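Local coordinates for pili retraction protein PilT (Thermus thermophilus, PDB 5FL3) that is a PilT-type ATPase-family protein that binds ADP in a P-loop site and probably hydrolyses ATP to drive retraction of pili, at residues P113-L118 with L150-D155; V288-I293 with Q330-L335; I295-V300 with S321-R326. One frame throughout, in Å; residues are numbered along the deposited sequence.

Contact 1: P113-L118 with L150-D155; sequences PSFEAL and LAALID. With ADP (adenosine-5'-diphosphate), chain B; GOL (glycerol), chain C.
Phe115 and Leu118 close on the methyl of Ala152 from the short helix 115-118. The Phe115 ring meets it obliquely, with CE1 3.7 Å from Ala152 CB. Leu118 brings its CD1 branch to the same methyl, also at 3.7 Å from Ala152 CB. The carbonyl O of Pro113 is a third neighbour of this carbon. CE1 of Phe115 reaches on to the backbone N of Leu153. With CG anti to the carbonyl carbon (chi1 -68°), the Phe115 ring extends past its own short helix toward helix 146-160. This inner part is buried and almost wholly apolar, and no hydrogen bond crosses between the two segments. Helix 146-160 is the helix that follows the P-loop of the nucleotide-binding fold, so segment 113-118 lies against the element that carries the ADP-binding residues Lys146, Ser147 and Thr148. Leu118 also serves the nucleotide. Its backbone O accepts a hydrogen bond from N6 of ADP at 2.6 Å, and its CD2 branch lies 3.6 Å from that N6. The outer side is looser and polar. There a glycerol, probably from the crystallisation liquor, bridges the segments. Phe115 N donates to glycerol O2 (2.9 Å), and this O2 stands 3.3 Å above one face of the Phe115 ring, offset toward the rim. Glycerol O3 lies near Asp155 OD2 and the carbonyl of Ala152. An alanine in place of Phe115 is likely to open a gap beside the Ala152 methyl and Leu153 N and to take away the ring face under glycerol O2. Ser114, partly exposed, caps the short helix: its OG accepts from Ala117 N at 2.9 Å, nearly straight at 168°.

Contact 2: V288-I293 with Q330-L335; sequences VLALEI and QHLVEL
Ala290 is the low point of the strand, and two leucines of the helix settle round its small methyl. Leu332 brings CD2 to 4.1 Å from Ala290 CB. Leu335 comes from the next turn, its CD1 lying 4.2 Å from Ala290 CB. CD1 also rests against the strand backbone, near Leu289 O. The other branch of Leu335 is used separately. Its CD2 meets CG2 of Val288 at 3.7 Å, and the two side chains lie side by side, pointing opposite ways. The forked end of Leu335 thus straddles the strand surface between Val288 and Ala290. His331 is the flat bump. Its CG is anti to the backbone N (chi1 -169°), which carries the ring across to the strand at Leu289 to Leu291. The ring edge faces Leu289 O and Ala290 CA close to its plane. ND1 accepts a hydrogen bond from Leu291 N, 3.1 Å long with an angle of 154° at the hydrogen. That donor is tilted 33° out of the ring plane. ND1 acts as the acceptor, which is consistent with a ring proton sitting on NE2. One face of the ring carries CG of Leu335, 3.9 Å above the plane and offset toward the rim, so His331 and Leu335 also pack on each other. Val288, Ala290 and Glu292 make backbone bonds to strand 270-280, whereas the amide of Leu291 turns to the histidine. The arrangement is that of a helix running roughly antiparallel along a sheet-edge strand, here the outermost within this chain of the mixed P-loop ATPase sheet.

Contact 3: I295-V300 with S321-R326; sequences IATPYV and SLYGMR
Ile295 meets Met325 and Tyr323 where strand 287-295 runs out. Its backbone N makes a weak hydrogen bond to Met325 SD, 3.4 Å long but nearly straight at 167°. Its CG1 branch lies 3.9 Å from Met325 CG and also faces the carbonyl O of Tyr323. That carbonyl belongs to the cis peptide before Gly324, in a loop without regular structure. Ala296 turns its side chain away. It is the centre of an inverse gamma turn, closed by Thr297 N bonding to Ile295 O at 2.8 Å. The turn brings Thr297 round to face the loop again. Thr297 divides its branches between two tasks. OG1 sits between the backbone N and the carbonyl carbon (chi1 66°) and accepts from Val300 N at 3.1 Å, which makes Thr297 the N-cap of helix 298-305. The methyl CG2 is then directed at Tyr323. It stands 3.7 Å from the centroid of the Tyr323 ring, almost on the ring normal, a CH-pi contact over the face. Leu322 CG covers the opposite face, so the ring lies between two aliphatic groups. The Met325 chain turns at its last torsion (chi3 -110°), which puts CE 3.8 Å from Thr297 CG2. Val300 comes last. Its CG2 approaches Met325 CE at 4.1 Å. Farther in, Val300 and Met325 both touch Leu294 of strand 287-295. Helix 313-318 adds Ile313 against Val300 and Met317 against Met325.

How the contacts relate
All three contacts are largely buried, but contact 3 lies farthest from the chain centre, away from the nucleotide, and includes the exposed Tyr323. Contacts 1 and 2 both reach the ADP pocket, through Leu118 and Leu289. These two residues touch each other, Leu118 O lying 3.5 Å from Leu289 CD2. Contacts 2 and 3 share strand 287-295, and contact 3 is nested inside the loop that contact 2 closes. Arg326 joins them, probably by hydrogen bonds to the backbone of Leu291 and Ile293. Contact 1 is apolar between its segments, and contact 2 adds a histidine-to-backbone bond. Contact 3 is mainly apolar, with a CH-pi contact and a weak bond to methionine sulfur.

Contact 1: P113-L118 with L150-D155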
loop_
_atom_site.group_PDB
_atom_site.type_symbol
_atom_site.label_atom_id
_atom_site.label_comp_id
_atom_site.label_asym_id
_atom_site.label_seq_id
_atom_site.Cartn_x
_atom_site.Cartn_y
_atom_site.Cartn_z
ATOM N N PRO A 113 3.762 12.016 -1.761
ATOM C CA PRO A 113 5.119 12.007 -2.303
ATOM C C PRO A 113 5.103 11.912 -3.825
ATOM O O PRO A 113 4.173 11.327 -4.383
ATOM C CB PRO A 113 5.731 10.747 -1.674
ATOM C CG PRO A 113 4.862 10.440 -0.481
ATOM C CD PRO A 113 3.500 10.850 -0.898
ATOM N N SER A 114 6.106 12.482 -4.482
ATOM C CA SER A 114 6.256 12.328 -5.923
ATOM C C SER A 114 6.769 10.940 -6.298
ATOM O O SER A 114 7.365 10.248 -5.467
ATOM C CB SER A 114 7.222 13.365 -6.457
ATOM O OG SER A 114 8.520 13.054 -6.007
ATOM N N PHE A 115 6.565 10.554 -7.554
ATOM C CA PHE A 115 7.083 9.294 -8.058
ATOM C C PHE A 115 8.562 9.216 -7.771
ATOM O O PHE A 115 9.079 8.172 -7.350
ATOM C CB PHE A 115 6.853 9.155 -9.560
ATOM C CG PHE A 115 5.416 9.008 -9.940
ATOM C CD1 PHE A 115 4.575 8.183 -9.211
ATOM C CD2 PHE A 115 4.898 9.708 -11.021
ATOM C CE1 PHE A 115 3.241 8.048 -9.565
ATOM C CE2 PHE A 115 3.570 9.581 -11.381
ATOM C CZ PHE A 115 2.739 8.757 -10.659
ATOM N N GLU A 116 9.236 10.343 -7.988
ATOM C CA GLU A 116 10.689 10.386 -7.859
ATOM C C GLU A 116 11.097 10.192 -6.413
ATOM O O GLU A 116 12.004 9.413 -6.139
ATOM C CB GLU A 116 11.255 11.698 -8.410
ATOM C CG GLU A 116 11.277 11.772 -9.944
ATOM C CD GLU A 116 9.949 12.210 -10.537
ATOM O OE1 GLU A 116 9.125 12.798 -9.807
ATOM O OE2 GLU A 116 9.726 11.970 -11.738
ATOM N N ALA A 117 10.425 10.893 -5.497
ATOM C CA ALA A 117 10.578 10.643 -4.062
ATOM C C ALA A 117 10.415 9.160 -3.696
ATOM O O ALA A 117 11.139 8.643 -2.856
ATOM C CB ALA A 117 9.590 11.472 -3.279
ATOM N N LEU A 118 9.473 8.479 -4.341
ATOM C CA LEU A 118 9.159 7.096 -3.988
ATOM C C LEU A 118 10.080 6.093 -4.656
ATOM O O LEU A 118 10.027 4.904 -4.349
ATOM C CB LEU A 118 7.702 6.768 -4.351
ATOM C CG LEU A 118 6.692 7.608 -3.571
ATOM C CD1 LEU A 118 5.259 7.195 -3.881
ATOM C CD2 LEU A 118 7.001 7.527 -2.080
ATOM N N LEU A 150 0.079 3.617 -4.517
ATOM C CA LEU A 150 -1.299 3.859 -4.960
ATOM C C LEU A 150 -1.695 5.329 -4.816
ATOM O O LEU A 150 -2.298 5.897 -5.720
ATOM C CB LEU A 150 -2.286 2.989 -4.192
ATOM C CG LEU A 150 -2.292 1.497 -4.553
ATOM C CD1 LEU A 150 -3.303 0.778 -3.685
ATOM C CD2 LEU A 150 -2.570 1.265 -6.021
ATOM N N ALA A 151 -1.343 5.946 -3.691
ATOM C CA ALA A 151 -1.692 7.335 -3.488
ATOM C C ALA A 151 -1.008 8.246 -4.528
ATOM O O ALA A 151 -1.589 9.234 -4.952
ATOM C CB ALA A 151 -1.341 7.753 -2.102
ATOM N N ALA A 152 0.216 7.915 -4.942
ATOM C CA ALA A 152 0.951 8.739 -5.904
ATOM C C ALA A 152 0.291 8.556 -7.244
ATOM O O ALA A 152 0.127 9.502 -8.005
ATOM C CB ALA A 152 2.450 8.348 -5.981
ATOM N N LEU A 153 -0.097 7.320 -7.516
ATOM C CA LEU A 153 -0.727 6.973 -8.775
ATOM C C LEU A 153 -2.110 7.642 -8.920
ATOM O O LEU A 153 -2.450 8.136 -9.976
ATOM C CB LEU A 153 -0.825 5.454 -8.884
ATOM C CG LEU A 153 -1.543 4.933 -10.106
ATOM C CD1 LEU A 153 -0.858 5.509 -11.330
ATOM C CD2 LEU A 153 -1.529 3.421 -10.122
ATOM N N ILE A 154 -2.887 7.685 -7.850
ATOM C CA ILE A 154 -4.197 8.318 -7.889
ATOM C C ILE A 154 -4.052 9.831 -8.066
ATOM O O ILE A 154 -4.817 10.469 -8.793
ATOM C CB ILE A 154 -5.005 8.014 -6.590
ATOM C CG1 ILE A 154 -5.379 6.533 -6.517
ATOM C CG2 ILE A 154 -6.243 8.895 -6.483
ATOM C CD1 ILE A 154 -6.128 6.165 -5.285
ATOM N N ASP A 155 -3.057 10.389 -7.389
ATOM C CA ASP A 155 -2.782 11.820 -7.411
ATOM C C ASP A 155 -2.436 12.292 -8.815
ATOM O O ASP A 155 -2.800 13.383 -9.230
ATOM C CB ASP A 155 -1.637 12.133 -6.439
ATOM C CG ASP A 155 -1.312 13.615 -6.362
ATOM O OD1 ASP A 155 -2.166 14.386 -5.871
ATOM O OD2 ASP A 155 -0.188 13.998 -6.769
HETATM P PB ADP B . 1.860 -0.805 2.812
HETATM O O1B ADP B . 1.626 -1.272 4.241
HETATM O O2B ADP B . 2.535 -1.835 1.931
HETATM O O3B ADP B . 0.662 -0.158 2.157
HETATM P PA ADP B . 2.737 1.939 3.238
HETATM O O1A ADP B . 1.792 2.044 4.423
HETATM O O2A ADP B . 2.513 2.769 1.979
HETATM O O3A ADP B . 2.964 0.368 2.903
HETATM O "O5'" ADP B . 4.230 2.295 3.730
HETATM C "C5'" ADP B . 4.711 2.023 5.048
HETATM C "C4'" ADP B . 5.781 3.076 5.353
HETATM O "O4'" ADP B . 6.769 3.086 4.318
HETATM C "C3'" ADP B . 5.204 4.482 5.446
HETATM O "O3'" ADP B . 5.682 5.034 6.673
HETATM C "C2'" ADP B . 5.749 5.230 4.232
HETATM O "O2'" ADP B . 6.157 6.568 4.534
HETATM C "C1'" ADP B . 6.956 4.412 3.793
HETATM N N9 ADP B . 7.106 4.355 2.308
HETATM C C8 ADP B . 6.107 4.150 1.420
HETATM N N7 ADP B . 6.561 4.139 0.138
HETATM C C5 ADP B . 7.895 4.349 0.191
HETATM C C6 ADP B . 8.995 4.459 -0.797
HETATM N N6 ADP B . 8.731 4.331 -2.116
HETATM N N1 ADP B . 10.261 4.678 -0.322
HETATM C C2 ADP B . 10.523 4.798 0.997
HETATM N N3 ADP B . 9.571 4.706 1.950
HETATM C C4 ADP B . 8.259 4.490 1.621
HETATM C C1 GOL C . 2.408 12.438 -9.891
HETATM O O1 GOL C . 2.668 12.890 -11.209
HETATM C C2 GOL C . 3.403 13.040 -8.898
HETATM O O2 GOL C . 4.594 12.275 -8.895
HETATM C C3 GOL C . 2.789 12.994 -7.497
HETATM O O3 GOL C . 2.130 11.758 -7.343
#

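Contact 2: V288-I293 with Q330-L335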
loop_
_atom_site.group_PDB
_atom_site.type_symbol
_atom_site.label_atom_id
_atom_site.label_comp_id
_atom_site.label_asym_id
_atom_site.label_seq_id
_atom_site.Cartn_x
_atom_site.Cartn_y
_atom_site.Cartn_z
ATOM N N VAL A 288 14.685 2.458 0.912
ATOM C CA VAL A 288 14.670 2.588 -0.536
ATOM C C VAL A 288 13.790 1.472 -1.125
ATOM O O VAL A 288 13.660 0.388 -0.530
ATOM C CB VAL A 288 16.119 2.549 -1.096
ATOM C CG1 VAL A 288 16.826 1.297 -0.633
ATOM C CG2 VAL A 288 16.140 2.658 -2.600
ATOM N N LEU A 289 13.159 1.749 -2.265
ATOM C CA LEU A 289 12.232 0.803 -2.856
ATOM C C LEU A 289 12.920 -0.147 -3.836
ATOM O O LEU A 289 13.592 0.273 -4.782
ATOM C CB LEU A 289 11.084 1.548 -3.551
ATOM C CG LEU A 289 9.998 0.720 -4.259
ATOM C CD1 LEU A 289 9.298 -0.235 -3.309
ATOM C CD2 LEU A 289 8.970 1.631 -4.917
ATOM N N ALA A 290 12.752 -1.434 -3.578
ATOM C CA ALA A 290 13.089 -2.475 -4.527
ATOM C C ALA A 290 11.809 -2.801 -5.265
ATOM O O ALA A 290 10.800 -3.108 -4.631
ATOM C CB ALA A 290 13.641 -3.698 -3.828
ATOM N N LEU A 291 11.849 -2.750 -6.593
ATOM C CA LEU A 291 10.631 -2.786 -7.390
ATOM C C LEU A 291 10.772 -3.687 -8.610
ATOM O O LEU A 291 11.738 -3.565 -9.387
ATOM C CB LEU A 291 10.256 -1.365 -7.808
ATOM C CG LEU A 291 9.093 -1.236 -8.772
ATOM C CD1 LEU A 291 7.824 -1.806 -8.142
ATOM C CD2 LEU A 291 8.890 0.211 -9.158
ATOM N N GLU A 292 9.833 -4.625 -8.736
ATOM C CA GLU A 292 9.729 -5.490 -9.911
ATOM C C GLU A 292 8.493 -5.095 -10.722
ATOM O O GLU A 292 7.406 -4.952 -10.156
ATOM C CB GLU A 292 9.655 -6.951 -9.504
ATOM C CG GLU A 292 9.405 -7.907 -10.631
ATOM C CD GLU A 292 9.522 -9.340 -10.156
ATOM O OE1 GLU A 292 10.578 -9.665 -9.580
ATOM O OE2 GLU A 292 8.576 -10.141 -10.342
ATOM N N ILE A 293 8.663 -4.930 -12.037
ATOM C CA ILE A 293 7.583 -4.506 -12.932
ATOM C C ILE A 293 7.262 -5.538 -14.001
ATOM O O ILE A 293 8.099 -5.838 -14.851
ATOM C CB ILE A 293 7.930 -3.181 -13.628
ATOM C CG1 ILE A 293 8.340 -2.139 -12.584
ATOM C CG2 ILE A 293 6.784 -2.668 -14.466
ATOM C CD1 ILE A 293 8.805 -0.835 -13.166
ATOM N N GLN A 330 17.077 -8.067 -10.705
ATOM C CA GLN A 330 17.663 -7.042 -11.572
ATOM C C GLN A 330 17.733 -5.686 -10.889
ATOM O O GLN A 330 18.748 -5.011 -10.956
ATOM C CB GLN A 330 16.882 -6.901 -12.881
ATOM C CG GLN A 330 17.175 -7.967 -13.914
ATOM C CD GLN A 330 16.299 -7.821 -15.138
ATOM O OE1 GLN A 330 15.075 -7.773 -15.033
ATOM N NE2 GLN A 330 16.920 -7.734 -16.309
ATOM N N HIS A 331 16.662 -5.278 -10.230
ATOM C CA HIS A 331 16.659 -3.951 -9.634
ATOM C C HIS A 331 17.618 -3.900 -8.456
ATOM O O HIS A 331 18.168 -2.840 -8.163
ATOM C CB HIS A 331 15.251 -3.539 -9.198
ATOM C CG HIS A 331 15.136 -2.093 -8.828
ATOM N ND1 HIS A 331 14.494 -1.662 -7.685
ATOM C CD2 HIS A 331 15.588 -0.974 -9.445
ATOM C CE1 HIS A 331 14.557 -0.344 -7.615
ATOM N NE2 HIS A 331 15.215 0.099 -8.673
ATOM N N LEU A 332 17.821 -5.042 -7.796
ATOM C CA LEU A 332 18.672 -5.117 -6.599
ATOM C C LEU A 332 20.140 -4.891 -6.944
ATOM O O LEU A 332 20.824 -4.099 -6.291
ATOM C CB LEU A 332 18.513 -6.463 -5.899
ATOM C CG LEU A 332 17.261 -6.639 -5.037
ATOM C CD1 LEU A 332 17.119 -8.087 -4.581
ATOM C CD2 LEU A 332 17.251 -5.685 -3.835
ATOM N N VAL A 333 20.611 -5.606 -7.965
ATOM C CA VAL A 333 21.896 -5.331 -8.597
ATOM C C VAL A 333 22.082 -3.827 -8.809
ATOM O O VAL A 333 23.068 -3.237 -8.355
ATOM C CB VAL A 333 22.018 -6.066 -9.951
ATOM C CG1 VAL A 333 23.002 -5.363 -10.852
ATOM C CG2 VAL A 333 22.408 -7.525 -9.739
ATOM N N GLU A 334 21.103 -3.211 -9.467
ATOM C CA GLU A 334 21.138 -1.787 -9.771
ATOM C C GLU A 334 21.194 -0.930 -8.502
ATOM O O GLU A 334 21.853 0.103 -8.469
ATOM C CB GLU A 334 19.922 -1.415 -10.628
ATOM C CG GLU A 334 19.889 0.029 -11.085
ATOM C CD GLU A 334 18.735 0.323 -12.037
ATOM O OE1 GLU A 334 18.036 -0.632 -12.464
ATOM O OE2 GLU A 334 18.523 1.518 -12.354
ATOM N N LEU A 335 20.503 -1.364 -7.454
ATOM C CA LEU A 335 20.511 -0.631 -6.187
ATOM C C LEU A 335 21.833 -0.829 -5.449
ATOM O O LEU A 335 22.381 0.122 -4.884
ATOM C CB LEU A 335 19.325 -1.055 -5.295
ATOM C CG LEU A 335 17.957 -0.504 -5.731
ATOM C CD1 LEU A 335 16.808 -1.304 -5.137
ATOM C CD2 LEU A 335 17.826 0.986 -5.385
#

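Contact 3: I295-V300 with S321-R326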
loop_
_atom_site.group_PDB
_atom_site.type_symbol
_atom_site.label_atom_id
_atom_site.label_comp_id
_atom_site.label_asym_id
_atom_site.label_seq_id
_atom_site.Cartn_x
_atom_site.Cartn_y
_atom_site.Cartn_z
ATOM N N ILE A 295 4.771 -5.738 -17.089
ATOM C CA ILE A 295 3.804 -5.027 -17.911
ATOM C C ILE A 295 3.136 -6.012 -18.847
ATOM O O ILE A 295 3.805 -6.792 -19.522
ATOM C CB ILE A 295 4.444 -3.899 -18.713
ATOM C CG1 ILE A 295 5.048 -2.855 -17.773
ATOM C CG2 ILE A 295 3.413 -3.240 -19.603
ATOM C CD1 ILE A 295 4.038 -2.005 -17.084
ATOM N N ALA A 296 1.809 -5.979 -18.882
ATOM C CA ALA A 296 1.044 -6.929 -19.671
ATOM C C ALA A 296 1.012 -6.567 -21.166
ATOM O O ALA A 296 -0.023 -6.189 -21.716
ATOM C CB ALA A 296 -0.366 -7.045 -19.120
ATOM N N THR A 297 2.165 -6.700 -21.813
ATOM C CA THR A 297 2.273 -6.616 -23.263
ATOM C C THR A 297 1.475 -7.762 -23.918
ATOM O O THR A 297 1.043 -8.698 -23.222
ATOM C CB THR A 297 3.739 -6.685 -23.694
ATOM O OG1 THR A 297 4.260 -7.978 -23.383
ATOM C CG2 THR A 297 4.553 -5.636 -22.958
ATOM N N PRO A 298 1.247 -7.682 -25.244
ATOM C CA PRO A 298 0.614 -8.807 -25.940
ATOM C C PRO A 298 1.334 -10.127 -25.703
ATOM O O PRO A 298 0.688 -11.157 -25.460
ATOM C CB PRO A 298 0.695 -8.390 -27.405
ATOM C CG PRO A 298 0.596 -6.883 -27.362
ATOM C CD PRO A 298 1.310 -6.475 -26.096
ATOM N N TYR A 299 2.661 -10.096 -25.747
ATOM C CA TYR A 299 3.430 -11.313 -25.541
ATOM C C TYR A 299 3.221 -11.829 -24.112
ATOM O O TYR A 299 2.990 -13.018 -23.913
ATOM C CB TYR A 299 4.918 -11.079 -25.848
ATOM C CG TYR A 299 5.796 -12.271 -25.514
ATOM C CD1 TYR A 299 5.879 -13.375 -26.365
ATOM C CD2 TYR A 299 6.539 -12.290 -24.345
ATOM C CE1 TYR A 299 6.684 -14.471 -26.043
ATOM C CE2 TYR A 299 7.342 -13.362 -24.016
ATOM C CZ TYR A 299 7.413 -14.452 -24.856
ATOM O OH TYR A 299 8.221 -15.507 -24.478
ATOM N N VAL A 300 3.271 -10.935 -23.125
ATOM C CA VAL A 300 3.097 -11.335 -21.729
ATOM C C VAL A 300 1.719 -11.962 -21.516
ATOM O O VAL A 300 1.555 -12.884 -20.715
ATOM C CB VAL A 300 3.277 -10.135 -20.773
ATOM C CG1 VAL A 300 2.834 -10.486 -19.352
ATOM C CG2 VAL A 300 4.718 -9.675 -20.779
ATOM N N SER A 321 12.690 -4.180 -20.669
ATOM C CA SER A 321 13.001 -2.823 -20.227
ATOM C C SER A 321 12.538 -1.733 -21.194
ATOM O O SER A 321 12.522 -0.546 -20.865
ATOM C CB SER A 321 14.505 -2.709 -19.994
ATOM O OG SER A 321 15.198 -3.548 -20.896
ATOM N N LEU A 322 12.164 -2.147 -22.393
ATOM C CA LEU A 322 11.497 -1.277 -23.351
ATOM C C LEU A 322 10.101 -0.867 -22.850
ATOM O O LEU A 322 9.434 -0.042 -23.479
ATOM C CB LEU A 322 11.408 -1.998 -24.712
ATOM C CG LEU A 322 10.493 -1.585 -25.878
ATOM C CD1 LEU A 322 10.999 -0.357 -26.622
ATOM C CD2 LEU A 322 10.300 -2.770 -26.829
ATOM N N TYR A 323 9.672 -1.421 -21.710
ATOM C CA TYR A 323 8.276 -1.271 -21.273
ATOM C C TYR A 323 7.876 -0.717 -19.875
ATOM O O TYR A 323 6.668 -0.639 -19.612
ATOM C CB TYR A 323 7.586 -2.625 -21.426
ATOM C CG TYR A 323 7.483 -3.088 -22.854
ATOM C CD1 TYR A 323 6.719 -2.389 -23.777
ATOM C CD2 TYR A 323 8.136 -4.234 -23.278
ATOM C CE1 TYR A 323 6.614 -2.819 -25.088
ATOM C CE2 TYR A 323 8.033 -4.674 -24.585
ATOM C CZ TYR A 323 7.273 -3.963 -25.483
ATOM O OH TYR A 323 7.174 -4.399 -26.783
ATOM N N GLY A 324 8.779 -0.385 -18.950
ATOM C CA GLY A 324 10.120 -0.885 -18.830
ATOM C C GLY A 324 10.061 -1.849 -17.659
ATOM O O GLY A 324 9.971 -1.450 -16.478
ATOM N N MET A 325 10.074 -3.132 -18.000
ATOM C CA MET A 325 10.050 -4.193 -17.008
ATOM C C MET A 325 11.432 -4.444 -16.415
ATOM O O MET A 325 12.431 -3.894 -16.889
ATOM C CB MET A 325 9.500 -5.484 -17.630
ATOM C CG MET A 325 8.036 -5.395 -18.074
ATOM S SD MET A 325 7.443 -6.950 -18.776
ATOM C CE MET A 325 7.282 -6.489 -20.494
ATOM N N ARG A 326 11.461 -5.289 -15.385
ATOM C CA ARG A 326 12.672 -5.688 -14.669
ATOM C C ARG A 326 12.246 -6.599 -13.520
ATOM O O ARG A 326 11.131 -6.470 -13.004
ATOM C CB ARG A 326 13.422 -4.479 -14.118
ATOM C CG ARG A 326 12.696 -3.855 -12.962
ATOM C CD ARG A 326 12.695 -2.370 -13.001
ATOM N NE ARG A 326 12.377 -1.845 -11.687
ATOM C CZ ARG A 326 12.456 -0.563 -11.367
ATOM N NH1 ARG A 326 12.849 0.317 -12.280
ATOM N NH2 ARG A 326 12.155 -0.166 -10.134
#